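Local structure of PKS (Streptomyces albus, 4OQJ) at residues N141-L144 / L145-G149; A199-L202 / A203-L207; A376-A379 / G380-K383; P557-A560 / A561-E565; V600-A603 / T604-L608. The protein probably forms carbon-carbon bonds between acyl units during polyketide chain extension, as the ketosynthase domain of a multidomain enzyme in oxazolomycin biosynthesis. One frame throughout, in Å; residues are numbered along the deposited sequence.

Interaction 1 of 5, residues N141-L144 / L145-G149; sequences NTYL and LHNLG
Y143 carries its ring carbon CG anti to the backbone N (chi1 -168°), which lays the phenol beside the next turn, while N147 folds its CG back beside its own backbone N (chi1 -62°) and meets it there. N147 CB comes over one face of the Y143 ring, 4.2 Å from the ring centroid and displaced toward the rim. The amide plane is inclined only 21° to the ring, although the two side chains run across each other. L148 reaches the same ring with one methyl, CD1 lying 4.0 Å from Y143 CD2. A second ring contact sits on the flank of the turn, where T142 CB stands over the middle of the H146 imidazole, 4.2 Å from its centroid.

The backbone starts with a cap. N141 OD1 accepts from L144 N at 3.1 Å, the donor standing above the carbonyl plane. H146 N bonds T142 O at 2.8 Å in the usual i to i+4 way, but L148 N then reaches back five residues to Y143 O at 3.0 Å. The buried polar ends are met elsewhere: Y143 OH by E101 O and A706 N, N147 ND2 by A706 O, N141 ND2 by N167 OD1. W705 adds an edge-to-face contact to the Y143 ring, and L145 packs on L145 of the second subunit. The result is a short, Asn N-capped helix that widens into a pi-type turn, set at the ketosynthase dimer interface where the end of the modelled chain returns.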
loop_
_atom_site.group_PDB
_atom_site.type_symbol
_atom_site.label_atom_id
_atom_site.label_comp_id
_atom_site.label_asym_id
_atom_site.label_seq_id
_atom_site.Cartn_x
_atom_site.Cartn_y
_atom_site.Cartn_z
ATOM N N ASN A 141 -9.933 -12.878 7.435
ATOM C CA ASN A 141 -9.362 -13.914 8.294
ATOM C C ASN A 141 -10.479 -14.693 8.979
ATOM O O ASN A 141 -10.888 -14.375 10.089
ATOM C CB ASN A 141 -8.406 -13.317 9.330
ATOM C CG ASN A 141 -7.602 -14.380 10.043
ATOM O OD1 ASN A 141 -7.867 -15.573 9.890
ATOM N ND2 ASN A 141 -6.618 -13.963 10.821
ATOM N N THR A 142 -10.989 -15.715 8.299
ATOM C CA THR A 142 -12.049 -16.530 8.874
ATOM C C THR A 142 -11.471 -17.522 9.893
ATOM O O THR A 142 -12.211 -18.098 10.678
ATOM C CB THR A 142 -12.840 -17.287 7.779
ATOM O OG1 THR A 142 -11.934 -17.915 6.860
ATOM C CG2 THR A 142 -13.751 -16.304 6.998
ATOM N N TYR A 143 -10.152 -17.719 9.878
ATOM C CA TYR A 143 -9.484 -18.560 10.890
ATOM C C TYR A 143 -9.621 -17.939 12.275
ATOM O O TYR A 143 -9.909 -18.618 13.248
ATOM C CB TYR A 143 -8.009 -18.730 10.539
ATOM C CG TYR A 143 -7.248 -19.788 11.308
ATOM C CD1 TYR A 143 -7.408 -21.138 11.024
ATOM C CD2 TYR A 143 -6.320 -19.433 12.276
ATOM C CE1 TYR A 143 -6.683 -22.098 11.699
ATOM C CE2 TYR A 143 -5.590 -20.387 12.950
ATOM C CZ TYR A 143 -5.773 -21.718 12.658
ATOM O OH TYR A 143 -5.029 -22.672 13.332
ATOM N N LEU A 144 -9.422 -16.627 12.341
ATOM C CA LEU A 144 -9.569 -15.879 13.572
ATOM C C LEU A 144 -11.027 -15.861 14.019
ATOM O O LEU A 144 -11.337 -16.084 15.186
ATOM C CB LEU A 144 -9.047 -14.452 13.379
ATOM C CG LEU A 144 -9.287 -13.453 14.509
ATOM C CD1 LEU A 144 -8.537 -13.854 15.760
ATOM C CD2 LEU A 144 -8.882 -12.061 14.057
ATOM N N LEU A 145 -11.927 -15.601 13.083
ATOM C CA LEU A 145 -13.343 -15.497 13.406
ATOM C C LEU A 145 -13.952 -16.844 13.807
ATOM O O LEU A 145 -14.735 -16.904 14.748
ATOM C CB LEU A 145 -14.107 -14.908 12.212
ATOM C CG LEU A 145 -13.784 -13.451 11.871
ATOM C CD1 LEU A 145 -14.449 -13.016 10.549
ATOM C CD2 LEU A 145 -14.222 -12.558 13.011
ATOM N N HIS A 146 -13.610 -17.913 13.089
ATOM C CA HIS A 146 -14.179 -19.242 13.366
ATOM C C HIS A 146 -13.343 -20.022 14.379
ATOM O O HIS A 146 -13.771 -20.244 15.508
ATOM C CB HIS A 146 -14.297 -20.075 12.091
ATOM C CG HIS A 146 -15.178 -19.476 11.034
ATOM N ND1 HIS A 146 -15.475 -20.136 9.861
ATOM C CD2 HIS A 146 -15.818 -18.283 10.966
ATOM C CE1 HIS A 146 -16.261 -19.379 9.117
ATOM N NE2 HIS A 146 -16.484 -18.251 9.764
ATOM N N ASN A 147 -12.146 -20.432 13.968
ATOM C CA ASN A 147 -11.312 -21.322 14.774
ATOM C C ASN A 147 -10.832 -20.722 16.095
ATOM O O ASN A 147 -10.717 -21.430 17.093
ATOM C CB ASN A 147 -10.100 -21.767 13.958
ATOM C CG ASN A 147 -10.493 -22.547 12.726
ATOM O OD1 ASN A 147 -11.055 -21.993 11.786
ATOM N ND2 ASN A 147 -10.192 -23.840 12.721
ATOM N N LEU A 148 -10.550 -19.422 16.095
ATOM C CA LEU A 148 -10.004 -18.744 17.268
ATOM C C LEU A 148 -11.004 -17.788 17.905
ATOM O O LEU A 148 -10.683 -17.103 18.886
ATOM C CB LEU A 148 -8.740 -17.964 16.890
ATOM C CG LEU A 148 -7.596 -18.764 16.287
ATOM C CD1 LEU A 148 -6.427 -17.834 15.994
ATOM C CD2 LEU A 148 -7.172 -19.870 17.230
ATOM N N GLY A 149 -12.207 -17.740 17.342
ATOM C CA GLY A 149 -13.240 -16.831 17.802
ATOM C C GLY A 149 -13.478 -16.900 19.300
ATOM O O GLY A 149 -13.215 -15.935 20.016
#

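Interaction 2 of 5, residues A199-L202 / A203-L207; sequences AVHL and ACLSL
Every backbone carbonyl from A199 to L202 has its partner one turn later: A203 N bonds A199 O, C204 N bonds V200 O, L205 N bonds H201 O and S206 N bonds L202 O, the last at 2.8 Å. All four bonds are close to straight. The polar side chains of H201 and S206 find their partners outside the helix. H201 uses both ring nitrogens, ND1 to T285 OG1 of its own chain and NE2 to D211 OD2 of the second subunit. Held at two points, the imidazole can hardly turn, and the neighbouring carboxylate would tend to keep a proton on NE2. S206 OG is likewise paired twice, with Y135 OH and with D211 OD2 of its own chain, so D211 OD2 is bonded to S206 of its own chain and, across the interface, to H201 of the other.

This is helix 195-209, one of the two buried central helices of the thiolase fold, and in ketosynthases the one that follows the active-site cysteine. A203 and L207 lie on strands 214-221 and 259-267.

H201 has CG anti to its backbone nitrogen (chi1 171°), bringing the ring beside L205. L205 CD1 stands 4.2 Å from the H201 ring centroid, off-centre, and L205 CD2 is 3.9 Å from H201 NE2. L202 meets L205 more loosely, CD2 to CD2 at 4.5 Å, and packs on Y135 of the second subunit. On the far flank, V200 CG1 touches C204 SG at 4.3 Å.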
loop_
_atom_site.group_PDB
_atom_site.type_symbol
_atom_site.label_atom_id
_atom_site.label_comp_id
_atom_site.label_asym_id
_atom_site.label_seq_id
_atom_site.Cartn_x
_atom_site.Cartn_y
_atom_site.Cartn_z
ATOM N N ALA A 199 -0.850 -4.707 -5.447
ATOM C CA ALA A 199 0.426 -4.978 -4.801
ATOM C C ALA A 199 1.535 -4.932 -5.848
ATOM O O ALA A 199 2.608 -4.360 -5.612
ATOM C CB ALA A 199 0.405 -6.323 -4.095
ATOM N N VAL A 200 1.268 -5.522 -7.017
ATOM C CA VAL A 200 2.225 -5.479 -8.116
ATOM C C VAL A 200 2.492 -4.024 -8.511
ATOM O O VAL A 200 3.638 -3.622 -8.714
ATOM C CB VAL A 200 1.721 -6.290 -9.338
ATOM C CG1 VAL A 200 2.548 -5.995 -10.584
ATOM C CG2 VAL A 200 1.779 -7.790 -9.040
ATOM N N HIS A 201 1.432 -3.230 -8.621
ATOM C CA HIS A 201 1.588 -1.825 -8.986
ATOM C C HIS A 201 2.477 -1.088 -7.987
ATOM O O HIS A 201 3.402 -0.356 -8.378
ATOM C CB HIS A 201 0.229 -1.166 -9.073
ATOM C CG HIS A 201 0.280 0.315 -9.235
ATOM N ND1 HIS A 201 0.482 0.920 -10.454
ATOM C CD2 HIS A 201 0.110 1.308 -8.334
ATOM C CE1 HIS A 201 0.431 2.234 -10.298
ATOM N NE2 HIS A 201 0.208 2.497 -9.024
ATOM N N LEU A 202 2.228 -1.283 -6.694
ATOM C CA LEU A 202 3.007 -0.548 -5.696
ATOM C C LEU A 202 4.455 -1.048 -5.640
ATOM O O LEU A 202 5.373 -0.252 -5.434
ATOM C CB LEU A 202 2.356 -0.639 -4.317
ATOM C CG LEU A 202 0.983 0.040 -4.224
ATOM C CD1 LEU A 202 0.349 -0.263 -2.879
ATOM C CD2 LEU A 202 1.088 1.549 -4.457
ATOM N N ALA A 203 4.655 -2.345 -5.845
ATOM C CA ALA A 203 6.010 -2.898 -5.928
ATOM C C ALA A 203 6.795 -2.243 -7.072
ATOM O O ALA A 203 7.951 -1.838 -6.899
ATOM C CB ALA A 203 5.959 -4.384 -6.113
ATOM N N CYS A 204 6.168 -2.126 -8.241
ATOM C CA CYS A 204 6.816 -1.460 -9.365
ATOM C C CYS A 204 7.100 0.013 -9.054
ATOM O O CYS A 204 8.179 0.512 -9.361
ATOM C CB CYS A 204 5.958 -1.581 -10.620
ATOM S SG CYS A 204 5.815 -3.274 -11.266
ATOM N N LEU A 205 6.147 0.714 -8.446
ATOM C CA LEU A 205 6.381 2.124 -8.062
ATOM C C LEU A 205 7.571 2.236 -7.101
ATOM O O LEU A 205 8.446 3.101 -7.249
ATOM C CB LEU A 205 5.143 2.716 -7.396
ATOM C CG LEU A 205 4.439 3.852 -8.128
ATOM C CD1 LEU A 205 4.053 3.441 -9.550
ATOM C CD2 LEU A 205 3.218 4.268 -7.335
ATOM N N SER A 206 7.606 1.346 -6.115
ATOM C CA SER A 206 8.725 1.309 -5.170
ATOM C C SER A 206 10.055 1.095 -5.867
ATOM O O SER A 206 11.030 1.796 -5.580
ATOM C CB SER A 206 8.532 0.199 -4.143
ATOM O OG SER A 206 8.091 0.722 -2.920
ATOM N N LEU A 207 10.093 0.112 -6.765
ATOM C CA LEU A 207 11.300 -0.221 -7.520
ATOM C C LEU A 207 11.774 0.939 -8.353
ATOM O O LEU A 207 12.967 1.218 -8.421
ATOM C CB LEU A 207 11.071 -1.415 -8.448
ATOM C CG LEU A 207 11.120 -2.802 -7.814
ATOM C CD1 LEU A 207 10.616 -3.837 -8.801
ATOM C CD2 LEU A 207 12.532 -3.148 -7.397
#

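Interaction 3 of 5, residues A376-A379 / G380-K383; sequences AGMA and GLIK
L381 N gives the shortest bond here, 2.8 Å to G377 O, with L381 CB resting 3.3 Å from the same oxygen. I382 N follows with 2.9 Å to M378 O, then G380 N to A376 O at 3.0 Å and K383 N to A379 O at 3.1 Å, a regular alpha-helical ladder.

M378, modelled as selenomethionine, carries the side-chain contact. Its end runs along the helix and lies against two residues of the next turn: SE is 4.4 Å from I382 CD1, and the terminal CE is 4.4 Å from L381 CD2. I382 sets its CG1 beside the backbone N (chi1 -71°), a choice that presses this branch down on the preceding turn, with CG1 only 3.3 Å from M378 O.

Helix 376-390 is the second of the two central helices of the thiolase fold, the counterpart in the C-terminal half of the helix at 195-209. M378 and L381 both face that partner, where S196, L197 and V200 receive them. G377 and G380 put no side chain on their flank, while A379 packs on F32 and V365.

K383 goes the other way. Its CG stands opposite the backbone nitrogen (chi1 156°), and the rest of the chain is fully extended, carrying NZ to a salt bridge with E327 OE1 and a hydrogen bond to Y325 OH. A buried ammonium group is thereby answered by strand 325-327, while I382 touches F41 of helix 38-46.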
loop_
_atom_site.group_PDB
_atom_site.type_symbol
_atom_site.label_atom_id
_atom_site.label_comp_id
_atom_site.label_asym_id
_atom_site.label_seq_id
_atom_site.Cartn_x
_atom_site.Cartn_y
_atom_site.Cartn_z
ATOM N N ALA A 376 -6.861 -13.376 -6.762
ATOM C CA ALA A 376 -7.365 -13.611 -8.120
ATOM C C ALA A 376 -6.402 -13.059 -9.156
ATOM O O ALA A 376 -6.157 -13.684 -10.179
ATOM C CB ALA A 376 -8.741 -12.991 -8.298
ATOM N N GLY A 377 -5.852 -11.881 -8.874
ATOM C CA GLY A 377 -4.927 -11.244 -9.780
ATOM C C GLY A 377 -3.628 -12.009 -9.934
ATOM O O GLY A 377 -2.986 -11.920 -10.987
HETATM N N MSE A 378 -3.218 -12.741 -8.899
HETATM C CA MSE A 378 -2.014 -13.581 -9.013
HETATM C C MSE A 378 -2.274 -14.737 -9.972
HETATM O O MSE A 378 -1.443 -15.061 -10.811
HETATM C CB MSE A 378 -1.578 -14.150 -7.649
HETATM C CG MSE A 378 -0.710 -13.232 -6.783
HETATM SE SE MSE A 378 0.975 -12.730 -7.647
HETATM C CE MSE A 378 0.338 -11.001 -7.872
ATOM N N ALA A 379 -3.434 -15.364 -9.849
ATOM C CA ALA A 379 -3.769 -16.460 -10.741
ATOM C C ALA A 379 -3.812 -15.947 -12.192
ATOM O O ALA A 379 -3.309 -16.599 -13.109
ATOM C CB ALA A 379 -5.098 -17.092 -10.339
ATOM N N GLY A 380 -4.352 -14.751 -12.389
ATOM C CA GLY A 380 -4.442 -14.164 -13.725
ATOM C C GLY A 380 -3.082 -13.745 -14.299
ATOM O O GLY A 380 -2.786 -13.999 -15.462
ATOM N N LEU A 381 -2.258 -13.093 -13.480
ATOM C CA LEU A 381 -0.952 -12.616 -13.923
ATOM C C LEU A 381 -0.007 -13.784 -14.191
ATOM O O LEU A 381 0.685 -13.812 -15.218
ATOM C CB LEU A 381 -0.347 -11.666 -12.885
ATOM C CG LEU A 381 1.060 -11.111 -13.162
ATOM C CD1 LEU A 381 1.146 -10.430 -14.521
ATOM C CD2 LEU A 381 1.452 -10.142 -12.062
ATOM N N ILE A 382 0.008 -14.761 -13.288
ATOM C CA ILE A 382 0.911 -15.886 -13.441
ATOM C C ILE A 382 0.501 -16.732 -14.640
ATOM O O ILE A 382 1.369 -17.189 -15.350
ATOM C CB ILE A 382 1.003 -16.733 -12.154
ATOM C CG1 ILE A 382 1.771 -15.929 -11.099
ATOM C CG2 ILE A 382 1.754 -18.048 -12.419
ATOM C CD1 ILE A 382 1.790 -16.532 -9.708
ATOM N N LYS A 383 -0.795 -16.898 -14.912
ATOM C CA LYS A 383 -1.207 -17.605 -16.127
ATOM C C LYS A 383 -0.632 -16.896 -17.335
ATOM O O LYS A 383 -0.124 -17.529 -18.252
ATOM C CB LYS A 383 -2.742 -17.684 -16.258
ATOM C CG LYS A 383 -3.268 -17.862 -17.698
ATOM C CD LYS A 383 -4.799 -17.786 -17.751
ATOM C CE LYS A 383 -5.314 -17.859 -19.192
ATOM N NZ LYS A 383 -6.772 -17.727 -19.192
#

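Interaction 4 of 5, residues P557-A560 / A561-E565; sequences PEHA and AALYE
The imidazole of H559 is met obliquely by L563, whose CD1 methyl sits 3.3 Å from H559 NE2 and 3.4 Å from H559 CE1. That is a tight fit, with L563 CG following at 3.7 Å from CE1. Also at this ring is F663, its plane at about a right angle to the imidazole, and H559 ND1 is hydrogen-bonded to G660 N. The ring is therefore fixed at one nitrogen and met obliquely by a methyl near CE1 and NE2.

Torsions explain the meeting. H559 has CG trans to the backbone N (chi1 170°), laying the ring along the helix toward the next turn, and L563, with CG beside its own N (chi1 -78°), reaches back to it.

Helix 557-566 is a short, regular alpha helix starting at P557, in a mixed alpha/beta region well away from the ketosynthase core, consistent with the flanking subdomain that accompanies such ketosynthases. A561 N bonds P557 O at 2.9 Å, and L563 N bonds H559 O at 3.1 Å and almost straight. Y564 N bonds A560 O at 3.0 Å.

A561 lies on the exposed side, whereas A560, H559 and L563 are turned inward: A560 and H559 against V600, L563 against T604 and F570. The Y564 ring leads off from the turn onto L589 and A585 of helix 585-590.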
loop_
_atom_site.group_PDB
_atom_site.type_symbol
_atom_site.label_atom_id
_atom_site.label_comp_id
_atom_site.label_asym_id
_atom_site.label_seq_id
_atom_site.Cartn_x
_atom_site.Cartn_y
_atom_site.Cartn_z
ATOM N N PRO A 557 53.231 -33.659 -9.289
ATOM C CA PRO A 557 53.464 -32.679 -10.358
ATOM C C PRO A 557 52.286 -32.523 -11.315
ATOM O O PRO A 557 51.976 -31.404 -11.703
ATOM C CB PRO A 557 54.688 -33.235 -11.095
ATOM C CG PRO A 557 55.297 -34.246 -10.168
ATOM C CD PRO A 557 54.178 -34.789 -9.364
ATOM N N GLU A 558 51.640 -33.622 -11.688
ATOM C CA GLU A 558 50.471 -33.545 -12.555
ATOM C C GLU A 558 49.343 -32.774 -11.872
ATOM O O GLU A 558 48.680 -31.932 -12.492
ATOM C CB GLU A 558 49.996 -34.948 -12.939
ATOM C CG GLU A 558 48.848 -34.959 -13.939
ATOM C CD GLU A 558 48.210 -36.328 -14.086
ATOM O OE1 GLU A 558 46.971 -36.390 -14.234
ATOM O OE2 GLU A 558 48.947 -37.337 -14.062
ATOM N N HIS A 559 49.127 -33.061 -10.593
ATOM C CA HIS A 559 48.092 -32.383 -9.831
ATOM C C HIS A 559 48.412 -30.898 -9.672
ATOM O O HIS A 559 47.534 -30.047 -9.817
ATOM C CB HIS A 559 47.926 -33.012 -8.445
ATOM C CG HIS A 559 47.054 -32.204 -7.534
ATOM N ND1 HIS A 559 45.717 -31.984 -7.780
ATOM C CD2 HIS A 559 47.339 -31.547 -6.387
ATOM C CE1 HIS A 559 45.211 -31.229 -6.817
ATOM N NE2 HIS A 559 46.175 -30.950 -5.962
ATOM N N ALA A 560 49.675 -30.604 -9.362
ATOM C CA ALA A 560 50.113 -29.227 -9.162
ATOM C C ALA A 560 49.923 -28.425 -10.437
ATOM O O ALA A 560 49.382 -27.328 -10.401
ATOM C CB ALA A 560 51.570 -29.192 -8.721
ATOM N N ALA A 561 50.354 -28.985 -11.563
ATOM C CA ALA A 561 50.259 -28.301 -12.853
ATOM C C ALA A 561 48.808 -28.044 -13.266
ATOM O O ALA A 561 48.489 -26.986 -13.824
ATOM C CB ALA A 561 50.979 -29.110 -13.923
ATOM N N ALA A 562 47.926 -28.992 -12.968
ATOM C CA ALA A 562 46.500 -28.839 -13.271
ATOM C C ALA A 562 45.848 -27.701 -12.481
ATOM O O ALA A 562 45.129 -26.859 -13.042
ATOM C CB ALA A 562 45.768 -30.150 -12.999
ATOM N N LEU A 563 46.063 -27.677 -11.172
ATOM C CA LEU A 563 45.525 -26.596 -10.360
ATOM C C LEU A 563 46.095 -25.244 -10.796
ATOM O O LEU A 563 45.384 -24.235 -10.803
ATOM C CB LEU A 563 45.821 -26.813 -8.874
ATOM C CG LEU A 563 44.945 -27.813 -8.116
ATOM C CD1 LEU A 563 45.348 -27.839 -6.652
ATOM C CD2 LEU A 563 43.459 -27.511 -8.257
ATOM N N TYR A 564 47.379 -25.234 -11.140
ATOM C CA TYR A 564 48.050 -24.011 -11.538
ATOM C C TYR A 564 47.407 -23.457 -12.796
ATOM O O TYR A 564 47.161 -22.260 -12.899
ATOM C CB TYR A 564 49.541 -24.259 -11.783
ATOM C CG TYR A 564 50.376 -22.995 -11.797
ATOM C CD1 TYR A 564 50.813 -22.415 -10.609
ATOM C CD2 TYR A 564 50.730 -22.378 -12.990
ATOM C CE1 TYR A 564 51.588 -21.269 -10.607
ATOM C CE2 TYR A 564 51.503 -21.220 -12.995
ATOM C CZ TYR A 564 51.926 -20.673 -11.799
ATOM O OH TYR A 564 52.688 -19.524 -11.791
ATOM N N GLU A 565 47.135 -24.343 -13.748
ATOM C CA GLU A 565 46.508 -23.953 -15.002
ATOM C C GLU A 565 45.045 -23.577 -14.823
ATOM O O GLU A 565 44.574 -22.618 -15.435
ATOM C CB GLU A 565 46.634 -25.095 -16.019
ATOM C CG GLU A 565 46.121 -24.768 -17.413
ATOM C CD GLU A 565 46.107 -25.988 -18.319
ATOM O OE1 GLU A 565 47.194 -26.394 -18.782
ATOM O OE2 GLU A 565 45.012 -26.546 -18.558
#

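Interaction 5 of 5, residues V600-A603 / T604-L608; sequences VQYA and TARAL
Two hydrogen bonds from one residue meet at V600 O: T604 N at 3.1 Å and T604 OG1 at 2.9 Å. They arrive from opposite faces of the carbonyl plane. The hydroxyl gets there because T604 OG1 lies beside its own backbone N (chi1 -61°), which aims it back down the helix, while CG2 takes the branch beside the carbonyl carbon. A buried hydroxyl in a mostly apolar setting is thus satisfied without leaving its own helix. The other rungs are ordinary: R606 N to Y602 O at 2.9 Å, with A605 N and A607 N bonded to Q601 O and A603 O.

This doubling of an i to i+4 bond by a threonine hydroxyl is a familiar feature of alpha helices. Here it falls in helix 594-610 of the alpha/beta region beyond the ketosynthase core, with helices 557-566, 568-581 and 660-673 around it: T604 meets F570, L664 and L667, and V600 meets F574.

The CH-pi contact lies on another flank, between Y602 and R606. The two side chains run side by side in the same direction, and R606 CG covers one face of the Y602 ring toward its rim, 3.9 Å from the centroid and 3.5 Å from CE2. CD continues the cover, 3.8 Å from Y602 CZ. It is the aliphatic part of R606 that makes this contact; the guanidinium plane beyond is inclined by 37° to the ring.

Q601 points elsewhere, its amide bonded to V551 N through OE1 and to A597 O through NE2.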
loop_
_atom_site.group_PDB
_atom_site.type_symbol
_atom_site.label_atom_id
_atom_site.label_comp_id
_atom_site.label_asym_id
_atom_site.label_seq_id
_atom_site.Cartn_x
_atom_site.Cartn_y
_atom_site.Cartn_z
ATOM N N VAL A 600 52.350 -26.842 -2.986
ATOM C CA VAL A 600 51.022 -27.187 -3.480
ATOM C C VAL A 600 49.994 -27.179 -2.354
ATOM O O VAL A 600 48.894 -26.670 -2.520
ATOM C CB VAL A 600 51.008 -28.564 -4.153
ATOM C CG1 VAL A 600 49.596 -28.918 -4.646
ATOM C CG2 VAL A 600 51.971 -28.578 -5.315
ATOM N N GLN A 601 50.360 -27.733 -1.201
ATOM C CA GLN A 601 49.429 -27.809 -0.084
ATOM C C GLN A 601 49.186 -26.431 0.527
ATOM O O GLN A 601 48.053 -26.105 0.861
ATOM C CB GLN A 601 49.942 -28.783 0.984
ATOM C CG GLN A 601 49.827 -30.248 0.578
ATOM C CD GLN A 601 50.319 -31.209 1.653
ATOM O OE1 GLN A 601 49.535 -31.725 2.445
ATOM N NE2 GLN A 601 51.614 -31.466 1.664
ATOM N N TYR A 602 50.248 -25.633 0.669
ATOM C CA TYR A 602 50.131 -24.291 1.219
ATOM C C TYR A 602 49.246 -23.429 0.331
ATOM O O TYR A 602 48.348 -22.734 0.813
ATOM C CB TYR A 602 51.514 -23.630 1.378
ATOM C CG TYR A 602 51.435 -22.212 1.908
ATOM C CD1 TYR A 602 51.332 -21.963 3.271
ATOM C CD2 TYR A 602 51.459 -21.125 1.050
ATOM C CE1 TYR A 602 51.253 -20.669 3.763
ATOM C CE2 TYR A 602 51.389 -19.828 1.532
ATOM C CZ TYR A 602 51.279 -19.606 2.890
ATOM O OH TYR A 602 51.205 -18.315 3.377
ATOM N N ALA A 603 49.490 -23.481 -0.972
ATOM C CA ALA A 603 48.700 -22.699 -1.913
ATOM C C ALA A 603 47.229 -23.125 -1.882
ATOM O O ALA A 603 46.336 -22.278 -1.974
ATOM C CB ALA A 603 49.263 -22.836 -3.300
ATOM N N THR A 604 46.970 -24.426 -1.759
ATOM C CA THR A 604 45.588 -24.914 -1.673
ATOM C C THR A 604 44.921 -24.358 -0.403
ATOM O O THR A 604 43.794 -23.861 -0.447
ATOM C CB THR A 604 45.518 -26.465 -1.668
ATOM O OG1 THR A 604 46.067 -26.986 -2.884
ATOM C CG2 THR A 604 44.084 -26.945 -1.534
ATOM N N ALA A 605 45.635 -24.416 0.721
ATOM C CA ALA A 605 45.117 -23.902 1.989
ATOM C C ALA A 605 44.784 -22.415 1.910
ATOM O O ALA A 605 43.738 -21.985 2.395
ATOM C CB ALA A 605 46.104 -24.154 3.116
ATOM N N ARG A 606 45.662 -21.628 1.299
ATOM C CA ARG A 606 45.399 -20.198 1.153
ATOM C C ARG A 606 44.210 -19.933 0.215
ATOM O O ARG A 606 43.449 -18.990 0.420
ATOM C CB ARG A 606 46.641 -19.471 0.637
ATOM C CG ARG A 606 47.859 -19.533 1.560
ATOM C CD ARG A 606 47.519 -19.251 3.018
ATOM N NE ARG A 606 47.013 -17.896 3.225
ATOM C CZ ARG A 606 46.145 -17.545 4.173
ATOM N NH1 ARG A 606 45.641 -18.443 5.015
ATOM N NH2 ARG A 606 45.766 -16.280 4.271
ATOM N N ALA A 607 44.041 -20.758 -0.812
ATOM C CA ALA A 607 42.920 -20.567 -1.721
ATOM C C ALA A 607 41.619 -20.848 -0.968
ATOM O O ALA A 607 40.644 -20.118 -1.115
ATOM C CB ALA A 607 43.050 -21.462 -2.943
ATOM N N LEU A 608 41.619 -21.888 -0.141
ATOM C CA LEU A 608 40.452 -22.206 0.670
ATOM C C LEU A 608 40.129 -21.052 1.598
ATOM O O LEU A 608 38.959 -20.715 1.780
ATOM C CB LEU A 608 40.670 -23.470 1.499
ATOM C CG LEU A 608 40.775 -24.796 0.742
ATOM C CD1 LEU A 608 41.210 -25.889 1.708
ATOM C CD2 LEU A 608 39.455 -25.157 0.076
#

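All five are local contacts along one stretch of chain, four of them wholly within a helix. Interactions 2 and 3 hold the two central helices of the ketosynthase core and touch, V200 CG2 lying 3.7 Å from M378 CE; both are buried, apolar where the helices meet, with H201, S206 and K383 satisfied by outside partners. Interaction 1 is also buried, yet at the subunit interface, and combines one asparagine cap with CH-pi contacts; interaction 2 also touches the second subunit. Interactions 4 and 5 belong to the distant alpha/beta region, where A560 CB meets V600 CG2 at 3.5 Å. There interaction 4 has an exposed side; interaction 5 is mostly buried, its tyrosine-arginine CH-pi contact only partly so.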